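Local coordinates for angiotensin-converting enzyme (Anopheles gambiae, PDB 6S1Y), which probably cleaves short peptides as a zinc-dependent dipeptidyl carboxypeptidase, at residues V157-A162 against P482-H487; K458-R463 against V469-V474; Q172-L177 against S489-Y494. All coordinates share one frame; numbering follows the deposited sequence.

Interaction 1: residues V157-A162 against P482-H487; sequences VQWYNA and PPAKYH. With KSN ((2~{S})-2-[[(4~{S})-4-azanyl-5-oxidanyl-5-oxidanylidene-pentanoyl]amino]pentanedioic acid), chain H.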
loop_
_atom_site.group_PDB
_atom_site.type_symbol
_atom_site.label_atom_id
_atom_site.label_comp_id
_atom_site.label_asym_id
_atom_site.label_seq_id
_atom_site.Cartn_x
_atom_site.Cartn_y
_atom_site.Cartn_z
ATOM N N VAL A 157 -7.862 20.820 6.616
ATOM C CA VAL A 157 -8.165 21.823 5.595
ATOM C C VAL A 157 -6.893 22.346 4.929
ATOM O O VAL A 157 -6.829 22.482 3.699
ATOM C CB VAL A 157 -8.982 22.971 6.206
ATOM C CG1 VAL A 157 -9.079 24.153 5.220
ATOM C CG2 VAL A 157 -10.373 22.456 6.617
ATOM N N GLN A 158 -5.875 22.676 5.729
ATOM C CA GLN A 158 -4.591 23.095 5.173
ATOM C C GLN A 158 -4.040 22.056 4.208
ATOM O O GLN A 158 -3.644 22.380 3.081
ATOM C CB GLN A 158 -3.595 23.331 6.301
ATOM C CG GLN A 158 -3.905 24.559 7.134
ATOM C CD GLN A 158 -3.531 25.836 6.429
ATOM O OE1 GLN A 158 -2.456 25.937 5.810
ATOM N NE2 GLN A 158 -4.401 26.829 6.519
ATOM N N TRP A 159 -4.001 20.794 4.636
ATOM C CA TRP A 159 -3.377 19.762 3.820
ATOM C C TRP A 159 -4.077 19.624 2.473
ATOM O O TRP A 159 -3.429 19.647 1.417
ATOM C CB TRP A 159 -3.381 18.414 4.552
ATOM C CG TRP A 159 -2.867 17.321 3.655
ATOM C CD1 TRP A 159 -3.599 16.376 2.995
ATOM C CD2 TRP A 159 -1.498 17.098 3.276
ATOM N NE1 TRP A 159 -2.777 15.578 2.230
ATOM C CE2 TRP A 159 -1.483 15.994 2.398
ATOM C CE3 TRP A 159 -0.284 17.720 3.608
ATOM C CZ2 TRP A 159 -0.306 15.500 1.848
ATOM C CZ3 TRP A 159 0.877 17.235 3.061
ATOM C CH2 TRP A 159 0.860 16.141 2.179
ATOM N N TYR A 160 -5.402 19.451 2.493
ATOM C CA TYR A 160 -6.159 19.193 1.276
ATOM C C TYR A 160 -6.189 20.421 0.370
ATOM O O TYR A 160 -6.144 20.289 -0.855
ATOM C CB TYR A 160 -7.587 18.743 1.640
ATOM C CG TYR A 160 -7.722 17.274 1.994
ATOM C CD1 TYR A 160 -7.356 16.790 3.274
ATOM C CD2 TYR A 160 -8.152 16.354 1.050
ATOM C CE1 TYR A 160 -7.430 15.419 3.587
ATOM C CE2 TYR A 160 -8.234 14.981 1.356
ATOM C CZ TYR A 160 -7.895 14.531 2.618
ATOM O OH TYR A 160 -8.018 13.199 2.884
ATOM N N ASN A 161 -6.271 21.625 0.941
ATOM C CA ASN A 161 -6.260 22.820 0.097
ATOM C C ASN A 161 -4.920 22.966 -0.632
ATOM O O ASN A 161 -4.874 23.503 -1.737
ATOM C CB ASN A 161 -6.576 24.082 0.921
ATOM C CG ASN A 161 -8.097 24.311 1.114
ATOM O OD1 ASN A 161 -8.888 23.347 1.199
ATOM N ND2 ASN A 161 -8.513 25.581 1.192
ATOM N N ALA A 162 -3.833 22.459 -0.059
ATOM C CA ALA A 162 -2.509 22.622 -0.636
ATOM C C ALA A 162 -2.114 21.503 -1.598
ATOM O O ALA A 162 -1.343 21.761 -2.539
ATOM C CB ALA A 162 -1.464 22.710 0.486
ATOM N N PRO A 482 -8.800 14.335 -4.421
ATOM C CA PRO A 482 -8.101 13.035 -4.624
ATOM C C PRO A 482 -6.586 13.138 -4.607
ATOM O O PRO A 482 -5.916 12.238 -4.074
ATOM C CB PRO A 482 -8.613 12.582 -6.002
ATOM C CG PRO A 482 -10.015 13.145 -6.006
ATOM C CD PRO A 482 -9.899 14.507 -5.393
ATOM N N PRO A 483 -5.986 14.182 -5.186
ATOM C CA PRO A 483 -4.506 14.222 -5.234
ATOM C C PRO A 483 -3.845 14.437 -3.873
ATOM O O PRO A 483 -2.621 14.309 -3.777
ATOM C CB PRO A 483 -4.202 15.396 -6.185
ATOM C CG PRO A 483 -5.477 15.591 -6.958
ATOM C CD PRO A 483 -6.585 15.263 -5.981
ATOM N N ALA A 484 -4.617 14.772 -2.835
ATOM C CA ALA A 484 -4.112 14.860 -1.474
ATOM C C ALA A 484 -3.622 13.521 -0.938
ATOM O O ALA A 484 -3.131 13.456 0.188
ATOM C CB ALA A 484 -5.200 15.405 -0.547
ATOM N N LYS A 485 -3.774 12.455 -1.712
ATOM C CA LYS A 485 -3.300 11.121 -1.342
ATOM C C LYS A 485 -2.122 10.784 -2.247
ATOM O O LYS A 485 -2.226 10.933 -3.474
ATOM C CB LYS A 485 -4.424 10.095 -1.481
ATOM C CG LYS A 485 -4.025 8.660 -1.295
ATOM C CD LYS A 485 -3.543 8.379 0.111
ATOM C CE LYS A 485 -2.955 6.968 0.217
ATOM N NZ LYS A 485 -2.098 6.786 1.456
ATOM N N TYR A 486 -1.008 10.349 -1.636
ATOM C CA TYR A 486 0.252 10.219 -2.356
ATOM C C TYR A 486 0.061 9.484 -3.672
ATOM O O TYR A 486 0.453 9.974 -4.731
ATOM C CB TYR A 486 1.319 9.481 -1.500
ATOM C CG TYR A 486 2.595 9.207 -2.302
ATOM C CD1 TYR A 486 3.486 10.227 -2.599
ATOM C CD2 TYR A 486 2.866 7.946 -2.809
ATOM C CE1 TYR A 486 4.635 9.995 -3.353
ATOM C CE2 TYR A 486 4.029 7.705 -3.575
ATOM C CZ TYR A 486 4.902 8.741 -3.834
ATOM O OH TYR A 486 6.046 8.545 -4.581
ATOM N N HIS A 487 -0.542 8.290 -3.615
ATOM C CA HIS A 487 -0.579 7.413 -4.787
ATOM C C HIS A 487 -1.373 8.007 -5.942
ATOM O O HIS A 487 -1.197 7.575 -7.092
ATOM C CB HIS A 487 -1.163 6.055 -4.407
ATOM C CG HIS A 487 -0.405 5.373 -3.317
ATOM N ND1 HIS A 487 -0.268 5.921 -2.067
ATOM C CD2 HIS A 487 0.294 4.216 -3.306
ATOM C CE1 HIS A 487 0.468 5.121 -1.322
ATOM N NE2 HIS A 487 0.825 4.079 -2.051
HETATM C C10 KSN H . 5.935 3.479 -4.573
HETATM C C13 KSN H . 4.767 0.931 -0.864
HETATM C C17 KSN H . -0.262 3.699 2.272
HETATM C C02 KSN H . 0.273 2.279 2.492
HETATM C C03 KSN H . 1.459 1.866 1.608
HETATM C C04 KSN H . 2.282 2.984 0.989
HETATM C C05 KSN H . 3.781 3.003 1.386
HETATM C C07 KSN H . 4.622 2.467 -0.997
HETATM C C08 KSN H . 5.562 3.083 -2.025
HETATM C C09 KSN H . 5.232 2.663 -3.470
HETATM N N01 KSN H . -0.795 1.294 2.284
HETATM N N06 KSN H . 4.864 2.812 0.410
HETATM O O11 KSN H . 6.421 4.619 -4.295
HETATM O O12 KSN H . 6.026 3.034 -5.769
HETATM O O14 KSN H . 5.651 0.481 -0.085
HETATM O O15 KSN H . 4.017 0.138 -1.466
HETATM O O16 KSN H . 4.079 3.250 2.517
HETATM O O18 KSN H . 0.283 4.637 2.913
HETATM O O19 KSN H . -1.215 3.990 1.500
#

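Interaction 2: residues K458-R463 against V469-V474; sequences KFWEMR and VEPPVV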
loop_
_atom_site.group_PDB
_atom_site.type_symbol
_atom_site.label_atom_id
_atom_site.label_comp_id
_atom_site.label_asym_id
_atom_site.label_seq_id
_atom_site.Cartn_x
_atom_site.Cartn_y
_atom_site.Cartn_z
ATOM N N LYS A 458 -18.123 13.061 -6.690
ATOM C CA LYS A 458 -18.163 11.613 -6.883
ATOM C C LYS A 458 -17.075 10.912 -6.070
ATOM O O LYS A 458 -17.260 9.772 -5.633
ATOM C CB LYS A 458 -18.053 11.256 -8.370
ATOM C CG LYS A 458 -19.404 11.372 -9.131
ATOM C CD LYS A 458 -20.402 10.324 -8.653
ATOM C CE LYS A 458 -21.677 10.261 -9.514
ATOM N NZ LYS A 458 -22.273 8.880 -9.503
ATOM N N PHE A 459 -15.951 11.583 -5.815
ATOM C CA PHE A 459 -14.952 11.034 -4.902
ATOM C C PHE A 459 -15.515 10.896 -3.492
ATOM O O PHE A 459 -15.581 9.792 -2.932
ATOM C CB PHE A 459 -13.723 11.926 -4.898
ATOM C CG PHE A 459 -12.667 11.504 -3.908
ATOM C CD1 PHE A 459 -11.883 10.379 -4.142
ATOM C CD2 PHE A 459 -12.418 12.271 -2.788
ATOM C CE1 PHE A 459 -10.888 10.000 -3.249
ATOM C CE2 PHE A 459 -11.437 11.914 -1.901
ATOM C CZ PHE A 459 -10.666 10.761 -2.127
ATOM N N TRP A 460 -15.953 12.012 -2.904
ATOM C CA TRP A 460 -16.430 11.959 -1.529
ATOM C C TRP A 460 -17.717 11.149 -1.405
ATOM O O TRP A 460 -17.988 10.577 -0.347
ATOM C CB TRP A 460 -16.629 13.375 -0.988
ATOM C CG TRP A 460 -15.331 14.091 -0.758
ATOM C CD1 TRP A 460 -14.890 15.246 -1.360
ATOM C CD2 TRP A 460 -14.292 13.691 0.144
ATOM N NE1 TRP A 460 -13.622 15.586 -0.878
ATOM C CE2 TRP A 460 -13.238 14.639 0.033
ATOM C CE3 TRP A 460 -14.140 12.617 1.027
ATOM C CZ2 TRP A 460 -12.078 14.546 0.786
ATOM C CZ3 TRP A 460 -12.969 12.527 1.765
ATOM C CH2 TRP A 460 -11.961 13.490 1.638
ATOM N N GLU A 461 -18.509 11.064 -2.475
ATOM C CA GLU A 461 -19.702 10.226 -2.436
ATOM C C GLU A 461 -19.311 8.756 -2.329
ATOM O O GLU A 461 -19.902 8.007 -1.540
ATOM C CB GLU A 461 -20.585 10.481 -3.675
ATOM C CG GLU A 461 -21.788 9.542 -3.794
ATOM C CD GLU A 461 -22.563 9.717 -5.110
ATOM O OE1 GLU A 461 -22.238 9.019 -6.097
ATOM O OE2 GLU A 461 -23.479 10.569 -5.159
ATOM N N MET A 462 -18.305 8.330 -3.097
ATOM C CA MET A 462 -17.853 6.943 -2.993
ATOM C C MET A 462 -17.199 6.668 -1.638
ATOM O O MET A 462 -17.433 5.619 -1.035
ATOM C CB MET A 462 -16.887 6.623 -4.142
ATOM C CG MET A 462 -17.581 6.418 -5.501
ATOM S SD MET A 462 -16.445 5.965 -6.854
ATOM C CE MET A 462 -15.391 4.929 -5.900
ATOM N N ARG A 463 -16.382 7.598 -1.134
ATOM C CA ARG A 463 -15.790 7.385 0.187
ATOM C C ARG A 463 -16.881 7.212 1.243
ATOM O O ARG A 463 -16.765 6.375 2.153
ATOM C CB ARG A 463 -14.857 8.546 0.560
ATOM C CG ARG A 463 -13.662 8.779 -0.388
ATOM C CD ARG A 463 -12.498 7.802 -0.176
ATOM N NE ARG A 463 -12.084 7.813 1.221
ATOM C CZ ARG A 463 -12.281 6.804 2.070
ATOM N NH1 ARG A 463 -12.843 5.654 1.675
ATOM N NH2 ARG A 463 -11.913 6.959 3.316
ATOM N N VAL A 469 -17.197 7.663 5.993
ATOM C CA VAL A 469 -16.457 8.787 6.561
ATOM C C VAL A 469 -16.636 9.977 5.629
ATOM O O VAL A 469 -16.941 9.821 4.440
ATOM C CB VAL A 469 -14.951 8.483 6.759
ATOM C CG1 VAL A 469 -14.788 7.249 7.598
ATOM C CG2 VAL A 469 -14.242 8.330 5.435
ATOM N N GLU A 470 -16.408 11.172 6.170
ATOM C CA GLU A 470 -16.669 12.398 5.423
ATOM C C GLU A 470 -15.696 13.486 5.857
ATOM O O GLU A 470 -15.200 13.473 6.989
ATOM C CB GLU A 470 -18.120 12.892 5.630
ATOM C CG GLU A 470 -18.411 13.414 7.045
ATOM C CD GLU A 470 -19.862 13.825 7.283
ATOM O OE1 GLU A 470 -20.740 13.504 6.417
ATOM O OE2 GLU A 470 -20.125 14.477 8.332
ATOM N N PRO A 471 -15.460 14.478 5.001
ATOM C CA PRO A 471 -14.654 15.632 5.379
ATOM C C PRO A 471 -15.211 16.346 6.595
ATOM O O PRO A 471 -16.420 16.309 6.864
ATOM C CB PRO A 471 -14.733 16.538 4.137
ATOM C CG PRO A 471 -15.067 15.635 3.001
ATOM C CD PRO A 471 -15.914 14.554 3.597
ATOM N N PRO A 472 -14.352 17.076 7.319
ATOM C CA PRO A 472 -14.807 17.843 8.481
ATOM C C PRO A 472 -15.492 19.158 8.138
ATOM O O PRO A 472 -16.047 19.804 9.037
ATOM C CB PRO A 472 -13.496 18.106 9.222
ATOM C CG PRO A 472 -12.524 18.305 8.076
ATOM C CD PRO A 472 -12.914 17.269 7.062
ATOM N N VAL A 473 -15.415 19.608 6.888
ATOM C CA VAL A 473 -16.031 20.848 6.435
ATOM C C VAL A 473 -16.678 20.550 5.090
ATOM O O VAL A 473 -16.362 19.556 4.431
ATOM C CB VAL A 473 -15.021 21.998 6.274
ATOM C CG1 VAL A 473 -14.377 22.369 7.612
ATOM C CG2 VAL A 473 -13.972 21.607 5.235
ATOM N N VAL A 474 -17.545 21.458 4.654
ATOM C CA VAL A 474 -18.167 21.319 3.349
ATOM C C VAL A 474 -17.125 21.527 2.261
ATOM O O VAL A 474 -16.358 22.492 2.305
ATOM C CB VAL A 474 -19.327 22.317 3.214
ATOM C CG1 VAL A 474 -19.893 22.306 1.805
ATOM C CG2 VAL A 474 -20.412 21.992 4.238
HETATM O O HOH W 1 -17.376 11.387 2.126
#

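Interaction 3: residues Q172-L177 against S489-Y494; sequences QKYVEL and SADVEY. With KSN ((2~{S})-2-[[(4~{S})-4-azanyl-5-oxidanyl-5-oxidanylidene-pentanoyl]amino]pentanedioic acid), chain H.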
loop_
_atom_site.group_PDB
_atom_site.type_symbol
_atom_site.label_atom_id
_atom_site.label_comp_id
_atom_site.label_asym_id
_atom_site.label_seq_id
_atom_site.Cartn_x
_atom_site.Cartn_y
_atom_site.Cartn_z
ATOM N N GLN A 172 -5.617 16.601 -14.866
ATOM C CA GLN A 172 -6.445 16.426 -16.061
ATOM C C GLN A 172 -5.589 16.029 -17.254
ATOM O O GLN A 172 -5.984 15.178 -18.062
ATOM C CB GLN A 172 -7.220 17.704 -16.356
ATOM C CG GLN A 172 -8.183 17.578 -17.526
ATOM C CD GLN A 172 -9.210 16.500 -17.295
ATOM O OE1 GLN A 172 -9.776 16.384 -16.197
ATOM N NE2 GLN A 172 -9.451 15.691 -18.311
ATOM N N LYS A 173 -4.399 16.629 -17.372
ATOM C CA LYS A 173 -3.475 16.265 -18.438
ATOM C C LYS A 173 -3.002 14.829 -18.278
ATOM O O LYS A 173 -2.908 14.080 -19.257
ATOM C CB LYS A 173 -2.286 17.225 -18.431
ATOM C CG LYS A 173 -1.162 16.826 -19.387
ATOM C CD LYS A 173 -1.617 16.844 -20.843
ATOM C CE LYS A 173 -1.896 18.264 -21.325
ATOM N NZ LYS A 173 -2.445 18.266 -22.712
ATOM N N TYR A 174 -2.702 14.423 -17.048
ATOM C CA TYR A 174 -2.286 13.050 -16.803
ATOM C C TYR A 174 -3.364 12.069 -17.216
ATOM O O TYR A 174 -3.074 11.015 -17.797
ATOM C CB TYR A 174 -1.954 12.892 -15.322
ATOM C CG TYR A 174 -2.213 11.540 -14.699
ATOM C CD1 TYR A 174 -1.473 10.417 -15.061
ATOM C CD2 TYR A 174 -3.153 11.405 -13.693
ATOM C CE1 TYR A 174 -1.695 9.192 -14.455
ATOM C CE2 TYR A 174 -3.375 10.187 -13.073
ATOM C CZ TYR A 174 -2.643 9.084 -13.444
ATOM O OH TYR A 174 -2.887 7.880 -12.796
ATOM N N VAL A 175 -4.618 12.387 -16.917
ATOM C CA VAL A 175 -5.690 11.476 -17.294
ATOM C C VAL A 175 -5.761 11.334 -18.807
ATOM O O VAL A 175 -5.938 10.223 -19.330
ATOM C CB VAL A 175 -7.023 11.950 -16.703
ATOM C CG1 VAL A 175 -8.180 11.328 -17.455
ATOM C CG2 VAL A 175 -7.064 11.587 -15.226
ATOM N N GLU A 176 -5.622 12.453 -19.531
ATOM C CA GLU A 176 -5.815 12.425 -20.983
ATOM C C GLU A 176 -4.735 11.600 -21.665
ATOM O O GLU A 176 -5.032 10.814 -22.569
ATOM C CB GLU A 176 -5.841 13.849 -21.552
ATOM C CG GLU A 176 -7.213 14.491 -21.446
ATOM C CD GLU A 176 -7.184 16.014 -21.324
ATOM O OE1 GLU A 176 -8.276 16.604 -21.140
ATOM O OE2 GLU A 176 -6.090 16.615 -21.407
ATOM N N LEU A 177 -3.478 11.749 -21.233
ATOM C CA LEU A 177 -2.389 11.022 -21.868
ATOM C C LEU A 177 -2.259 9.605 -21.346
ATOM O O LEU A 177 -1.733 8.735 -22.053
ATOM C CB LEU A 177 -1.079 11.776 -21.668
ATOM C CG LEU A 177 -1.020 13.106 -22.428
ATOM C CD1 LEU A 177 0.138 13.957 -21.950
ATOM C CD2 LEU A 177 -0.925 12.854 -23.934
ATOM N N SER A 489 -1.382 11.507 -6.641
ATOM C CA SER A 489 -0.425 12.460 -7.186
ATOM C C SER A 489 0.746 11.780 -7.890
ATOM O O SER A 489 1.342 12.382 -8.791
ATOM C CB SER A 489 0.140 13.351 -6.076
ATOM O OG SER A 489 -0.696 14.440 -5.766
ATOM N N ALA A 490 1.121 10.564 -7.476
ATOM C CA ALA A 490 2.266 9.860 -8.055
ATOM C C ALA A 490 1.872 8.774 -9.048
ATOM O O ALA A 490 2.742 8.017 -9.492
ATOM C CB ALA A 490 3.138 9.226 -6.960
ATOM N N ASP A 491 0.592 8.646 -9.378
ATOM C CA ASP A 491 0.149 7.676 -10.377
ATOM C C ASP A 491 0.639 6.271 -10.039
ATOM O O ASP A 491 1.212 5.569 -10.874
ATOM C CB ASP A 491 0.615 8.091 -11.776
ATOM C CG ASP A 491 0.267 7.065 -12.838
ATOM O OD1 ASP A 491 -0.827 6.462 -12.740
ATOM O OD2 ASP A 491 1.082 6.857 -13.766
ATOM N N VAL A 492 0.391 5.851 -8.803
ATOM C CA VAL A 492 0.659 4.486 -8.368
ATOM C C VAL A 492 -0.683 3.792 -8.209
ATOM O O VAL A 492 -1.529 4.235 -7.424
ATOM C CB VAL A 492 1.461 4.441 -7.057
ATOM C CG1 VAL A 492 1.634 3.017 -6.621
ATOM C CG2 VAL A 492 2.824 5.134 -7.231
ATOM N N GLU A 493 -0.889 2.727 -8.982
ATOM C CA GLU A 493 -2.067 1.876 -8.841
ATOM C C GLU A 493 -2.263 1.485 -7.378
ATOM O O GLU A 493 -1.291 1.243 -6.658
ATOM C CB GLU A 493 -1.875 0.637 -9.726
ATOM C CG GLU A 493 -3.090 -0.219 -9.893
ATOM C CD GLU A 493 -3.065 -1.431 -8.991
ATOM O OE1 GLU A 493 -2.348 -1.414 -7.974
ATOM O OE2 GLU A 493 -3.783 -2.397 -9.311
ATOM N N TYR A 494 -3.527 1.458 -6.921
ATOM C CA TYR A 494 -3.794 1.190 -5.506
ATOM C C TYR A 494 -4.492 -0.131 -5.247
ATOM O O TYR A 494 -4.491 -0.598 -4.101
ATOM C CB TYR A 494 -4.631 2.314 -4.875
ATOM C CG TYR A 494 -4.337 2.551 -3.395
ATOM C CD1 TYR A 494 -3.211 3.254 -2.997
ATOM C CD2 TYR A 494 -5.196 2.081 -2.402
ATOM C CE1 TYR A 494 -2.944 3.479 -1.663
ATOM C CE2 TYR A 494 -4.942 2.305 -1.077
ATOM C CZ TYR A 494 -3.809 2.994 -0.710
ATOM O OH TYR A 494 -3.575 3.198 0.615
HETATM C C10 KSN H . 5.935 3.479 -4.573
HETATM C C13 KSN H . 4.767 0.931 -0.864
HETATM C C17 KSN H . -0.262 3.699 2.272
HETATM C C02 KSN H . 0.273 2.279 2.492
HETATM C C03 KSN H . 1.459 1.866 1.608
HETATM C C04 KSN H . 2.282 2.984 0.989
HETATM C C05 KSN H . 3.781 3.003 1.386
HETATM C C07 KSN H . 4.622 2.467 -0.997
HETATM C C08 KSN H . 5.562 3.083 -2.025
HETATM C C09 KSN H . 5.232 2.663 -3.470
HETATM N N01 KSN H . -0.795 1.294 2.284
HETATM N N06 KSN H . 4.864 2.812 0.410
HETATM O O11 KSN H . 6.421 4.619 -4.295
HETATM O O12 KSN H . 6.026 3.034 -5.769
HETATM O O14 KSN H . 5.651 0.481 -0.085
HETATM O O15 KSN H . 4.017 0.138 -1.466
HETATM O O16 KSN H . 4.079 3.250 2.517
HETATM O O18 KSN H . 0.283 4.637 2.913
HETATM O O19 KSN H . -1.215 3.990 1.500
#

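Interaction 1: residues V157-A162 against P482-H487
The carbonyl oxygen of Ala484 is gripped by two indole N-H groups, that of Trp159 across the contact and that of Trp253 from a nearby loop. It sits at the end of the 3-10 segment 482-484, which abuts helix 149-163 in the largely helical fold of the ACE family and leads directly into the ligand pocket. Trp159 NE1 is 3.0 Å from Ala484 O; its N-H points almost straight at the oxygen (162°), meeting a lone pair in the carbonyl plane. The oxygen in turn stays close to the plane of the indole. The Ala484 methyl fills the angle between the two aromatic side chains. Its CB lies over one face of Tyr160, 3.9 Å from the ring centroid, in a CH-pi contact, and passes 3.7 Å from Trp159 NE1. The far end of the Tyr160 ring is held by a hydrogen bond between its OH and Leu252 O. Beyond Ala484 the chain turns at Lys485, the N-cap of helix 486-489. The Lys485 side chain leads away from Trp159 into the pocket, where NZ is hydrogen-bonded to Gln255 OE1 and donates to KSN O19 at 2.9 Å.

Interaction 2: residues K458-R463 against V469-V474
Trp460 and Pro471 form the tight part of this contact. Pro471 CG stands almost squarely above the six-membered ring of Trp460, 3.5 Å from its centroid and 11° off the normal, in a CH-pi contact, while Pro471 CD follows at 3.7 Å from Trp460 CE3. The opposite face of the same indole is covered by its helix neighbour: Phe459 CD2 lies 3.7 Å above the Trp460 plane, leaving the ring sandwiched between an aromatic edge and a proline. Its rotation is further fixed by NE1, which bonds to Asp481. One helical turn on, Arg463 bends at chi2 (-78°) and chi3 (-54°), bringing NH2 to 3.4 Å from Val469 CG2; its NH1 is held by Ser467, near the end of the helix.

The backbones themselves stand farther apart. A water spans them, donating to Trp460 O at 2.7 Å and to Val469 O at 2.8 Å. The CB of Glu470 is directed away from the helix, and its OE1 is hydrogen-bonded to Ser599 OG. On the outer side Lys458 and the exposed Glu461 form a salt bridge within the helix, NZ to OE1 3.4 Å, whose hydrogen bond is weak. The whole is a compact helix-turn-strand unit: helix 455-467 turns into strand 469-470, which pairs in parallel with strand 244-245, and the following proline folds back onto the helix.

Interaction 3: residues Q172-L177 against S489-Y494
Tyr174 and Asp491 meet through a single short hydrogen bond that ties helix 168-184 to the Schellman motif ending helix 486-489. The polar bond runs from Tyr174 OH to Asp491 OD1 at 2.5 Å. The oxygen lies near the plane of the phenol, at the ring edge, but the hydroxyl reaches it from above the carboxylate plane, 51° out of it, and the two flat groups are turned 59° apart. Asp491 CG is anti to the backbone N (chi1 176°), which carries the carboxylate out toward the helix. The other oxygen, OD2, accepts from Tyr95 OH, and two phenols thus fix the group; their donated bonds would probably favour the charged form.

Beyond the hydrogen bond the segments share little: Tyr174 CE1 lies 3.3 Å from the carboxylate carbon CG of Asp491, a consequence of the bond. The surroundings supply the rest: Met113 and Phe446 lie against Tyr174, and Trp194 touches both partners.

Backbone bonds shape the loop. Asp491 takes up positive phi as the C-prime residue, with its N bonded to Val488 O, and Val492 N returns to His487 O. The chain then runs on to Glu493, whose carboxylate caps a backbone N at the start of the next helix and also pairs with Arg496.

Ligand binding lies at the far end of the loop. Tyr494, its N held by Asp439, presents its ring edge to the bound gamma-glutamyl-glutamate, with OH donating to KSN O19 at 2.6 Å.

From the N terminus, helix 149-163 supplies the first half of interaction 1 and the next helix, 168-184, the first half of interaction 3. Some 280 residues after segment 172-177, helix 455-467 turns back on strand 469-470, so interaction 2 closes only a short loop, nested inside the long loops of both others. The chain then reaches 482-487 and 489-494, where interactions 1 and 3 close in the order they opened; their loops therefore cross. Interactions 1 and 2 touch where Pro482 packs on Phe459 and Tyr160 on Trp460. Interactions 1 and 3 join through Pro483 O and Ser489 OG, and both reach the bound ligand, connecting two consecutive early helices to one late pocket-lining segment.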